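Local coordinates for protein branched-chain alpha-ketoacid decarboxylase (Lactococcus lactis, PDB 2VBF) that probably decarboxylates branched-chain and aromatic alpha-keto acids to aldehydes, using thiamine diphosphate and a magnesium ion as cofactors, at residues A[455-466]-A[501-512]. Numbering follows the deposited sequence.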
loop_
_atom_site.group_PDB
_atom_site.type_symbol
_atom_site.label_atom_id
_atom_site.label_comp_id
_atom_site.label_asym_id
_atom_site.label_seq_id
_atom_site.Cartn_x
_atom_site.Cartn_y
_atom_site.Cartn_z
ATOM N N LEU A 455 12.720 1.346 6.373
ATOM C CA LEU A 455 12.664 2.710 5.805
ATOM C C LEU A 455 12.334 2.697 4.312
ATOM O O LEU A 455 11.622 3.555 3.836
ATOM C CB LEU A 455 13.979 3.467 6.027
ATOM C CG LEU A 455 14.017 4.877 5.410
ATOM C CD1 LEU A 455 13.033 5.840 6.105
ATOM C CD2 LEU A 455 15.443 5.448 5.439
ATOM N N GLN A 456 12.832 1.695 3.589
ATOM C CA GLN A 456 12.638 1.633 2.155
ATOM C C GLN A 456 11.150 1.505 1.756
ATOM O O GLN A 456 10.769 1.881 0.652
ATOM C CB GLN A 456 13.464 0.499 1.557
ATOM C CG GLN A 456 14.982 0.724 1.665
ATOM C CD GLN A 456 15.794 -0.063 0.651
ATOM O OE1 GLN A 456 15.246 -0.654 -0.271
ATOM N NE2 GLN A 456 17.128 -0.052 0.810
ATOM N N LEU A 457 10.307 1.014 2.658
ATOM C CA LEU A 457 8.874 0.887 2.351
ATOM C C LEU A 457 8.106 2.214 2.376
ATOM O O LEU A 457 7.076 2.345 1.702
ATOM C CB LEU A 457 8.157 -0.084 3.287
ATOM C CG LEU A 457 8.470 -1.575 3.099
ATOM C CD1 LEU A 457 9.646 -1.970 3.982
ATOM C CD2 LEU A 457 7.253 -2.468 3.384
ATOM N N THR A 458 8.582 3.187 3.162
ATOM C CA THR A 458 7.794 4.404 3.466
ATOM C C THR A 458 8.596 5.723 3.414
ATOM O O THR A 458 8.102 6.776 3.845
ATOM C CB THR A 458 7.122 4.299 4.872
ATOM O OG1 THR A 458 8.130 4.113 5.870
ATOM C CG2 THR A 458 6.093 3.146 4.938
ATOM N N VAL A 459 9.782 5.675 2.802
ATOM C CA VAL A 459 10.714 6.800 2.738
ATOM C C VAL A 459 10.127 8.111 2.199
ATOM O O VAL A 459 10.570 9.187 2.592
ATOM C CB VAL A 459 11.971 6.412 1.891
ATOM C CG1 VAL A 459 11.595 6.282 0.429
ATOM C CG2 VAL A 459 13.094 7.443 2.081
ATOM N N GLN A 460 9.114 8.040 1.331
ATOM C CA GLN A 460 8.629 9.243 0.641
ATOM C C GLN A 460 7.996 10.285 1.556
ATOM O O GLN A 460 7.847 11.447 1.135
ATOM C CB GLN A 460 7.712 8.925 -0.546
ATOM C CG GLN A 460 6.568 7.971 -0.252
ATOM C CD GLN A 460 6.963 6.533 -0.496
ATOM O OE1 GLN A 460 7.350 5.806 0.430
ATOM N NE2 GLN A 460 6.923 6.129 -1.749
ATOM N N GLU A 461 7.652 9.929 2.801
ATOM C CA GLU A 461 7.113 10.949 3.731
ATOM C C GLU A 461 8.197 11.888 4.287
ATOM O O GLU A 461 7.901 12.816 5.042
ATOM C CB GLU A 461 6.308 10.334 4.870
ATOM C CG GLU A 461 5.080 9.515 4.417
ATOM C CD GLU A 461 4.273 10.148 3.302
ATOM O OE1 GLU A 461 3.877 11.320 3.454
ATOM O OE2 GLU A 461 4.026 9.474 2.267
ATOM N N LEU A 462 9.454 11.649 3.919
ATOM C CA LEU A 462 10.514 12.628 4.151
ATOM C C LEU A 462 10.094 14.016 3.617
ATOM O O LEU A 462 10.337 15.025 4.271
ATOM C CB LEU A 462 11.812 12.137 3.496
ATOM C CG LEU A 462 13.190 12.649 3.894
ATOM C CD1 LEU A 462 13.316 12.970 5.363
ATOM C CD2 LEU A 462 14.230 11.603 3.476
ATOM N N GLY A 463 9.440 14.077 2.455
ATOM C CA GLY A 463 8.967 15.350 1.907
ATOM C C GLY A 463 8.052 16.105 2.859
ATOM O O GLY A 463 8.241 17.294 3.120
ATOM N N LEU A 464 7.049 15.401 3.377
ATOM C CA LEU A 464 6.144 15.951 4.373
ATOM C C LEU A 464 6.882 16.483 5.599
ATOM O O LEU A 464 6.574 17.563 6.092
ATOM C CB LEU A 464 5.134 14.870 4.779
ATOM C CG LEU A 464 4.107 15.196 5.868
ATOM C CD1 LEU A 464 2.899 14.247 5.758
ATOM C CD2 LEU A 464 4.709 15.136 7.268
ATOM N N SER A 465 7.849 15.719 6.102
ATOM C CA SER A 465 8.553 16.112 7.323
ATOM C C SER A 465 9.262 17.458 7.124
ATOM O O SER A 465 9.326 18.273 8.040
ATOM C CB SER A 465 9.533 15.024 7.794
ATOM O OG SER A 465 10.685 14.927 6.975
ATOM N N ILE A 466 9.755 17.676 5.914
ATOM C CA ILE A 466 10.489 18.888 5.556
ATOM C C ILE A 466 9.519 20.047 5.415
ATOM O O ILE A 466 9.714 21.114 6.031
ATOM C CB ILE A 466 11.283 18.669 4.240
ATOM C CG1 ILE A 466 12.406 17.645 4.485
ATOM C CG2 ILE A 466 11.870 19.980 3.723
ATOM C CD1 ILE A 466 13.009 17.037 3.225
ATOM N N TRP A 501 21.037 2.116 -0.157
ATOM C CA TRP A 501 20.953 3.536 -0.436
ATOM C C TRP A 501 21.985 4.303 0.390
ATOM O O TRP A 501 22.504 3.795 1.383
ATOM C CB TRP A 501 19.570 4.076 -0.096
ATOM C CG TRP A 501 18.427 3.386 -0.750
ATOM C CD1 TRP A 501 18.473 2.463 -1.753
ATOM C CD2 TRP A 501 17.049 3.590 -0.449
ATOM N NE1 TRP A 501 17.196 2.071 -2.093
ATOM C CE2 TRP A 501 16.305 2.748 -1.303
ATOM C CE3 TRP A 501 16.373 4.397 0.469
ATOM C CZ2 TRP A 501 14.904 2.697 -1.270
ATOM C CZ3 TRP A 501 14.982 4.346 0.499
ATOM C CH2 TRP A 501 14.268 3.499 -0.367
ATOM N N ASN A 502 22.248 5.537 -0.027
ATOM C CA ASN A 502 23.016 6.492 0.774
ATOM C C ASN A 502 22.065 7.221 1.710
ATOM O O ASN A 502 21.643 8.342 1.434
ATOM C CB ASN A 502 23.775 7.460 -0.141
ATOM C CG ASN A 502 24.761 6.740 -1.045
ATOM O OD1 ASN A 502 25.608 5.981 -0.570
ATOM N ND2 ASN A 502 24.642 6.950 -2.344
ATOM N N TYR A 503 21.736 6.555 2.816
ATOM C CA TYR A 503 20.633 6.984 3.707
ATOM C C TYR A 503 20.824 8.406 4.222
ATOM O O TYR A 503 19.878 9.162 4.280
ATOM C CB TYR A 503 20.442 5.985 4.861
ATOM C CG TYR A 503 20.128 4.602 4.330
ATOM C CD1 TYR A 503 18.892 4.328 3.751
ATOM C CD2 TYR A 503 21.078 3.593 4.360
ATOM C CE1 TYR A 503 18.611 3.066 3.218
ATOM C CE2 TYR A 503 20.819 2.343 3.838
ATOM C CZ TYR A 503 19.571 2.082 3.254
ATOM O OH TYR A 503 19.323 0.840 2.719
ATOM N N SER A 504 22.058 8.778 4.560
ATOM C CA SER A 504 22.320 10.104 5.128
ATOM C C SER A 504 22.043 11.254 4.140
ATOM O O SER A 504 21.823 12.401 4.552
ATOM C CB SER A 504 23.757 10.188 5.666
ATOM O OG SER A 504 24.689 10.274 4.605
ATOM N N LYS A 505 22.031 10.939 2.845
ATOM C CA LYS A 505 21.823 11.928 1.796
ATOM C C LYS A 505 20.358 12.086 1.374
ATOM O O LYS A 505 20.040 12.934 0.539
ATOM C CB LYS A 505 22.681 11.570 0.578
ATOM C CG LYS A 505 24.174 11.429 0.864
ATOM C CD LYS A 505 24.774 12.643 1.560
ATOM C CE LYS A 505 26.254 12.410 1.850
ATOM N NZ LYS A 505 26.890 13.594 2.500
ATOM N N LEU A 506 19.457 11.299 1.961
ATOM C CA LEU A 506 18.040 11.403 1.618
ATOM C C LEU A 506 17.422 12.801 1.836
ATOM O O LEU A 506 16.774 13.338 0.932
ATOM C CB LEU A 506 17.229 10.294 2.325
ATOM C CG LEU A 506 17.449 8.894 1.731
ATOM C CD1 LEU A 506 16.951 7.810 2.691
ATOM C CD2 LEU A 506 16.783 8.753 0.334
ATOM N N PRO A 507 17.582 13.390 3.042
ATOM C CA PRO A 507 16.955 14.705 3.231
ATOM C C PRO A 507 17.361 15.742 2.178
ATOM O O PRO A 507 16.505 16.435 1.641
ATOM C CB PRO A 507 17.397 15.108 4.642
ATOM C CG PRO A 507 17.669 13.778 5.342
ATOM C CD PRO A 507 18.264 12.916 4.263
ATOM N N GLU A 508 18.648 15.830 1.857
ATOM C CA GLU A 508 19.115 16.765 0.823
ATOM C C GLU A 508 18.428 16.491 -0.515
ATOM O O GLU A 508 17.953 17.407 -1.190
ATOM C CB GLU A 508 20.633 16.644 0.650
ATOM C CG GLU A 508 21.220 17.555 -0.401
ATOM C CD GLU A 508 22.718 17.339 -0.582
ATOM O OE1 GLU A 508 23.151 16.167 -0.685
ATOM O OE2 GLU A 508 23.459 18.345 -0.637
ATOM N N THR A 509 18.389 15.216 -0.893
ATOM C CA THR A 509 17.812 14.818 -2.172
ATOM C C THR A 509 16.302 15.102 -2.221
ATOM O O THR A 509 15.764 15.423 -3.276
ATOM C CB THR A 509 18.128 13.340 -2.466
ATOM O OG1 THR A 509 19.541 13.199 -2.641
ATOM C CG2 THR A 509 17.415 12.844 -3.718
ATOM N N PHE A 510 15.648 15.035 -1.062
ATOM C CA PHE A 510 14.212 15.282 -0.951
ATOM C C PHE A 510 13.879 16.756 -0.668
ATOM O O PHE A 510 12.720 17.088 -0.377
ATOM C CB PHE A 510 13.603 14.351 0.115
ATOM C CG PHE A 510 13.401 12.932 -0.356
ATOM C CD1 PHE A 510 14.460 12.168 -0.817
ATOM C CD2 PHE A 510 12.139 12.351 -0.323
ATOM C CE1 PHE A 510 14.270 10.854 -1.245
ATOM C CE2 PHE A 510 11.954 11.049 -0.757
ATOM C CZ PHE A 510 13.019 10.300 -1.220
ATOM N N GLY A 511 14.890 17.621 -0.761
ATOM C CA GLY A 511 14.698 19.077 -0.757
ATOM C C GLY A 511 15.064 19.814 0.518
ATOM O O GLY A 511 14.881 21.031 0.587
ATOM N N ALA A 512 15.590 19.105 1.518
ATOM C CA ALA A 512 15.946 19.736 2.795
ATOM C C ALA A 512 17.222 20.558 2.666
ATOM O O ALA A 512 18.134 20.186 1.931
ATOM C CB ALA A 512 16.131 18.695 3.884
HETATM O O HOH W 1 15.639 -0.261 -3.022
#
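From Leu455 and Gln456, level with Tyr503 and Trp501, to Ile466 beside Ala512, the two segments run the same way, and their backbones draw closer as they go: CA of Gln456 lies 8.9 Å from CA of Trp501, but CA of Gly463 only 6.0 Å from CA of Phe510. The contact joins helix 452-458, which opens with the magnesium ligand Asp452 and the thiamine diphosphate-binding Gly453, and helix 462-467 to the connection leading into strand 517-522. At the wider end the indole of Trp501 and the chain of Gln456 fill the gap. Gln456, extended beyond CG (chi2 -158°), lies flat over one face of the indole, amide and ring planes 10° apart, and its CG makes a CH-pi contact 3.6 Å from the centroid of the six-membered ring. NE2 donates to Tyr503 OH, which lies in the amide plane, at 3.0 Å with an N-H...O angle of 146°. It also donates to the carbonyl of Pro499, while a water accepts from Trp501 NE1 and lies within hydrogen-bonding distance of Gln456 OE1. Val459 sets CB at the indole edge and turns CG2 to CD1 of Leu506, which Leu455 CD2 meets tip to tip. Further along, Leu462 CD2 hangs over a Phe510 face and presses on Leu506 CB at a tight 3.5 Å. Helix 506-509 closes in a Schellman motif with Gly511 at positive phi, and there Ile466 CD1 packs on Ala512 CB, 3.6 Å away. With an alanine in place of Trp501, the Gln456 amide would probably lose the surface that holds it flat, and the water its link to the ring nitrogen. A glutamine can thus serve a largely apolar interface, one amide face stacked on an indole while its nitrogen and oxygen find hydrogen-bond partners.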